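Local coordinates for protein TssK (Serratia sp. FS14, PDB 5Y0E) that probably serves as a trimeric baseplate component of the bacterial type VI secretion system, linking the baseplate to the membrane complex, at residues A185-M190 and N293-F298; L347-D352 and L435-W440. All coordinates share one frame; numbering follows the deposited sequence.

Interaction 1 (A185-M190 and N293-F298); sequences AQIPPM and NLALCF
Ile187 and Leu294 meet where the loop between strand 180-182 and helix 197-222 passes the N-terminal turn of helix 294-309, so the contact joins the strand-rich N-terminal part of TssK to its helical bundle. The two side chains cross at about a right angle, with Ile187 CG2 lying 3.9 Å from Leu294 CB. Ile187 splits its branches between two neighbours: CG2, anti to the backbone N, turns to Leu294, while CG1, beside that N, carries CD1 over the backbone of Ala295, where it is 3.7 Å from Ala295 N. Ile187 also packs on Val198, Leu199 and Phe202 of helix 197-222, and is thus gripped between two helices. Leu294 reaches further along the loop, toward Pro188 and Met190; its CD1 lies 3.8 Å from Pro188 O and reaches the flank of Met190 at CB. The methyl of Ala295 faces the loop too, in a close van der Waals contact of Ala295 CB with the carbonyl oxygen of Ala185, 3.2 Å from Ala185 O.

No direct hydrogen bond spans the segments. A water bridges them instead, accepting from Ile187 N at 2.8 Å and from Ala295 N at 2.9 Å. It thereby serves one of the amide N-H groups of the first helical turn, which have no carbonyl of an earlier turn to bind. A second such amide is served within the helix segment by Asn293, the N-cap residue. Its CG stands anti to the backbone N (chi1 -165°), which swings OD1 back over the turn to accept from Leu296 N at 3.2 Å. That bond is moderately bent, 150° at the hydrogen, and the donor sits above the plane of the Asn293 side-chain carbonyl, 46° out of it.

Interaction 2 (L347-D352 and L435-W440); sequences LAVRAD and LDMEFW
Strands 347-350 and 436-440 run antiparallel, their axes 4.6 Å apart at closest approach and their directions 171° apart, with paired backbone bonds joining Ala348 to Glu438 and Arg350 to Asp436. Ala348 N donates to Glu438 O at 2.8 Å, and Asp436 N to Arg350 O at 2.9 Å. Between these pairs, Val349 faces Met437 across a non-hydrogen-bonded pair; their side chains lie side by side and point the same way, Val349 CG2 being 4.0 Å from Met437 CG. Leu347 meets Phe439 at the ring edge: Leu347 CG lies in the ring plane and Leu347 CD2 is 3.4 Å from Phe439 CD1. These are neighbouring inner strands of the eight-stranded antiparallel sheet in the C-terminal domain, and Phe362 of helix 355-365 covers Leu347, Val349 and Met437. Leu435 CG is anti to the backbone N (chi1 -176°), which sets CD1 against Val349 CG1, Ala351 CB and Arg350 O. On the face opposite Leu347, Val349, Met437 and Phe439, Ala348 CB touches Glu438 CB at 3.8 Å. Glu438 OE1 accepts an almost straight bond from Trp440 NE1 (3.1 Å, 177°), the oxygen lying in the indole plane, while OE2 accepts from His400 NE2.

How the interactions relate
Interactions 1 and 2 are separate in space: their centres lie 37 Å apart and their nearest atoms about 21 Å, so neither contacts the other. Both segments of interaction 1 precede those of interaction 2 in the sequence. Helix 197-222 is a neighbour of both, since Ile187 packs on its early residues Val198, Leu199 and Phe202, whereas Asp436 and Glu438 touch Gln219 and Gln216 near its far end. Their settings differ: interaction 1 lies 10 Å from the centre of the chain and meets no other subunit, while interaction 2, 30 Å out, comes against Val392 and Arg395 of the second subunit.

Interaction 1 (A185-M190 and N293-F298)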
# COMPACT_ATOMS: atom_id res chain seq x y z
N ALA A 185 19.21 -17.25 3.50
CA ALA A 185 17.79 -16.98 3.56
C ALA A 185 17.43 -15.98 4.63
O ALA A 185 16.33 -15.42 4.59
CB ALA A 185 17.01 -18.28 3.81
N GLN A 186 18.31 -15.74 5.60
CA GLN A 186 17.98 -14.84 6.68
C GLN A 186 18.05 -13.40 6.19
O GLN A 186 18.92 -13.03 5.40
CB GLN A 186 18.91 -15.05 7.86
CG GLN A 186 18.73 -16.41 8.50
CD GLN A 186 17.28 -16.90 8.50
OE1 GLN A 186 16.49 -16.54 9.37
NE2 GLN A 186 16.93 -17.74 7.53
N ILE A 187 17.10 -12.60 6.64
CA ILE A 187 16.95 -11.22 6.21
C ILE A 187 17.18 -10.32 7.42
O ILE A 187 16.47 -10.45 8.42
CB ILE A 187 15.57 -10.95 5.60
CG1 ILE A 187 15.38 -11.80 4.36
CG2 ILE A 187 15.43 -9.49 5.28
CD1 ILE A 187 13.96 -11.96 3.97
N PRO A 188 18.13 -9.41 7.37
CA PRO A 188 18.33 -8.48 8.48
C PRO A 188 17.12 -7.57 8.65
O PRO A 188 16.33 -7.39 7.72
CB PRO A 188 19.56 -7.68 8.04
CG PRO A 188 20.17 -8.46 6.96
CD PRO A 188 19.09 -9.22 6.29
N PRO A 189 16.94 -6.99 9.83
CA PRO A 189 15.95 -5.92 9.96
C PRO A 189 16.30 -4.80 9.01
O PRO A 189 17.39 -4.25 9.05
CB PRO A 189 16.07 -5.51 11.43
CG PRO A 189 17.44 -5.93 11.82
CD PRO A 189 17.67 -7.20 11.08
N MET A 190 15.38 -4.49 8.11
CA MET A 190 15.65 -3.65 6.96
C MET A 190 14.75 -2.43 7.01
O MET A 190 13.57 -2.53 7.31
CB MET A 190 15.41 -4.38 5.66
CG MET A 190 16.42 -5.45 5.35
SD MET A 190 18.09 -4.89 5.44
CE MET A 190 18.16 -3.92 3.97
N ASN A 293 12.52 -10.71 12.15
CA ASN A 293 12.58 -12.02 11.52
C ASN A 293 11.79 -12.02 10.23
O ASN A 293 10.77 -12.70 10.10
CB ASN A 293 12.06 -13.09 12.48
CG ASN A 293 12.43 -14.50 12.03
OD1 ASN A 293 12.76 -14.75 10.87
ND2 ASN A 293 12.38 -15.41 12.97
N LEU A 294 12.27 -11.27 9.24
CA LEU A 294 11.49 -11.05 8.05
C LEU A 294 11.41 -12.28 7.18
O LEU A 294 10.38 -12.50 6.54
CB LEU A 294 12.06 -9.86 7.27
CG LEU A 294 11.85 -8.50 7.95
CD1 LEU A 294 12.59 -7.39 7.24
CD2 LEU A 294 10.39 -8.15 8.07
N ALA A 295 12.47 -13.09 7.15
CA ALA A 295 12.44 -14.34 6.39
C ALA A 295 11.32 -15.26 6.86
O ALA A 295 10.60 -15.85 6.05
CB ALA A 295 13.78 -15.05 6.49
N LEU A 296 11.13 -15.38 8.17
CA LEU A 296 10.06 -16.20 8.68
C LEU A 296 8.70 -15.68 8.25
O LEU A 296 7.93 -16.39 7.60
CB LEU A 296 10.12 -16.28 10.19
CG LEU A 296 8.95 -17.08 10.73
CD1 LEU A 296 9.17 -18.55 10.48
CD2 LEU A 296 8.72 -16.82 12.19
N CYS A 297 8.38 -14.43 8.61
CA CYS A 297 7.03 -13.94 8.41
C CYS A 297 6.74 -13.70 6.93
O CYS A 297 5.65 -14.00 6.47
CB CYS A 297 6.76 -12.67 9.24
SG CYS A 297 7.68 -11.16 8.89
N PHE A 298 7.71 -13.20 6.17
CA PHE A 298 7.48 -13.14 4.74
C PHE A 298 7.43 -14.52 4.13
O PHE A 298 6.69 -14.76 3.17
CB PHE A 298 8.56 -12.31 4.04
CG PHE A 298 8.21 -10.86 3.92
CD1 PHE A 298 7.51 -10.39 2.83
CD2 PHE A 298 8.57 -9.97 4.91
CE1 PHE A 298 7.16 -9.06 2.73
CE2 PHE A 298 8.24 -8.65 4.82
CZ PHE A 298 7.53 -8.18 3.73
O HOH W 1 15.04 -12.79 8.49

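Interaction 2 (L347-D352 and L435-W440)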
# COMPACT_ATOMS: atom_id res chain seq x y z
N LEU A 347 7.92 -24.03 -25.16
CA LEU A 347 7.32 -22.82 -25.62
C LEU A 347 5.89 -23.10 -26.04
O LEU A 347 5.67 -23.85 -26.93
CB LEU A 347 8.06 -22.34 -26.83
CG LEU A 347 9.07 -21.26 -26.63
CD1 LEU A 347 9.52 -20.86 -28.00
CD2 LEU A 347 8.41 -20.10 -25.95
N ALA A 348 4.91 -22.49 -25.40
CA ALA A 348 3.54 -22.69 -25.76
C ALA A 348 3.27 -21.56 -26.69
O ALA A 348 3.44 -20.45 -26.32
CB ALA A 348 2.66 -22.59 -24.54
N VAL A 349 2.84 -21.86 -27.90
CA VAL A 349 2.65 -20.85 -28.92
C VAL A 349 1.33 -20.92 -29.65
O VAL A 349 0.83 -21.97 -29.90
CB VAL A 349 3.80 -21.02 -29.93
CG1 VAL A 349 3.79 -19.99 -31.03
CG2 VAL A 349 5.12 -21.01 -29.23
N ARG A 350 0.75 -19.77 -29.95
CA ARG A 350 -0.47 -19.66 -30.73
C ARG A 350 -0.34 -18.40 -31.54
O ARG A 350 0.22 -17.45 -31.08
CB ARG A 350 -1.72 -19.61 -29.87
CG ARG A 350 -2.43 -18.29 -29.93
CD ARG A 350 -3.92 -18.41 -29.93
NE ARG A 350 -4.53 -17.85 -31.12
CZ ARG A 350 -4.19 -16.71 -31.68
NH1 ARG A 350 -4.80 -16.30 -32.75
NH2 ARG A 350 -3.25 -15.98 -31.17
N ALA A 351 -0.84 -18.40 -32.76
CA ALA A 351 -0.76 -17.23 -33.59
C ALA A 351 -1.84 -17.27 -34.63
O ALA A 351 -2.45 -18.27 -34.83
CB ALA A 351 0.59 -17.15 -34.26
N ASP A 352 -2.06 -16.17 -35.32
CA ASP A 352 -3.08 -16.14 -36.33
C ASP A 352 -2.55 -16.47 -37.70
O ASP A 352 -2.74 -15.74 -38.63
CB ASP A 352 -3.79 -14.81 -36.33
CG ASP A 352 -4.95 -14.78 -35.40
OD1 ASP A 352 -5.82 -15.61 -35.55
OD2 ASP A 352 -5.01 -13.95 -34.49
N LEU A 435 0.35 -13.32 -32.16
CA LEU A 435 1.23 -14.18 -31.40
C LEU A 435 0.96 -14.09 -29.91
O LEU A 435 0.78 -13.00 -29.36
CB LEU A 435 2.67 -13.81 -31.68
CG LEU A 435 3.64 -14.75 -30.98
CD1 LEU A 435 3.55 -16.09 -31.64
CD2 LEU A 435 5.03 -14.21 -31.08
N ASP A 436 0.88 -15.24 -29.26
CA ASP A 436 0.88 -15.33 -27.82
C ASP A 436 1.79 -16.48 -27.44
O ASP A 436 1.75 -17.53 -28.08
CB ASP A 436 -0.52 -15.56 -27.25
CG ASP A 436 -0.52 -15.69 -25.73
OD1 ASP A 436 -0.07 -14.74 -25.06
OD2 ASP A 436 -0.95 -16.73 -25.20
N MET A 437 2.64 -16.27 -26.44
CA MET A 437 3.59 -17.29 -26.08
C MET A 437 3.64 -17.45 -24.57
O MET A 437 3.31 -16.53 -23.82
CB MET A 437 4.98 -17.01 -26.60
CG MET A 437 5.08 -17.15 -28.09
SD MET A 437 6.73 -16.91 -28.74
CE MET A 437 7.28 -15.57 -27.73
N GLU A 438 4.02 -18.64 -24.16
CA GLU A 438 4.33 -18.94 -22.78
C GLU A 438 5.62 -19.73 -22.78
O GLU A 438 5.87 -20.54 -23.69
CB GLU A 438 3.21 -19.73 -22.10
CG GLU A 438 1.90 -19.02 -22.08
CD GLU A 438 0.83 -19.75 -21.30
OE1 GLU A 438 1.09 -20.87 -20.84
OE2 GLU A 438 -0.28 -19.21 -21.15
N PHE A 439 6.46 -19.49 -21.79
CA PHE A 439 7.75 -20.14 -21.68
C PHE A 439 7.78 -20.84 -20.34
O PHE A 439 7.64 -20.20 -19.29
CB PHE A 439 8.87 -19.12 -21.79
CG PHE A 439 10.20 -19.74 -22.01
CD1 PHE A 439 10.54 -20.22 -23.24
CD2 PHE A 439 11.10 -19.83 -20.99
CE1 PHE A 439 11.76 -20.79 -23.45
CE2 PHE A 439 12.34 -20.41 -21.19
CZ PHE A 439 12.66 -20.88 -22.43
N TRP A 440 7.94 -22.14 -20.37
CA TRP A 440 7.90 -22.94 -19.17
C TRP A 440 9.18 -23.74 -19.00
O TRP A 440 9.80 -24.16 -19.98
CB TRP A 440 6.72 -23.89 -19.19
CG TRP A 440 5.41 -23.24 -18.99
CD1 TRP A 440 4.61 -22.72 -19.95
CD2 TRP A 440 4.72 -23.07 -17.76
NE1 TRP A 440 3.46 -22.23 -19.39
CE2 TRP A 440 3.51 -22.44 -18.04
CE3 TRP A 440 5.02 -23.39 -16.44
CZ2 TRP A 440 2.60 -22.13 -17.07
CZ3 TRP A 440 4.11 -23.08 -15.47
CH2 TRP A 440 2.92 -22.45 -15.79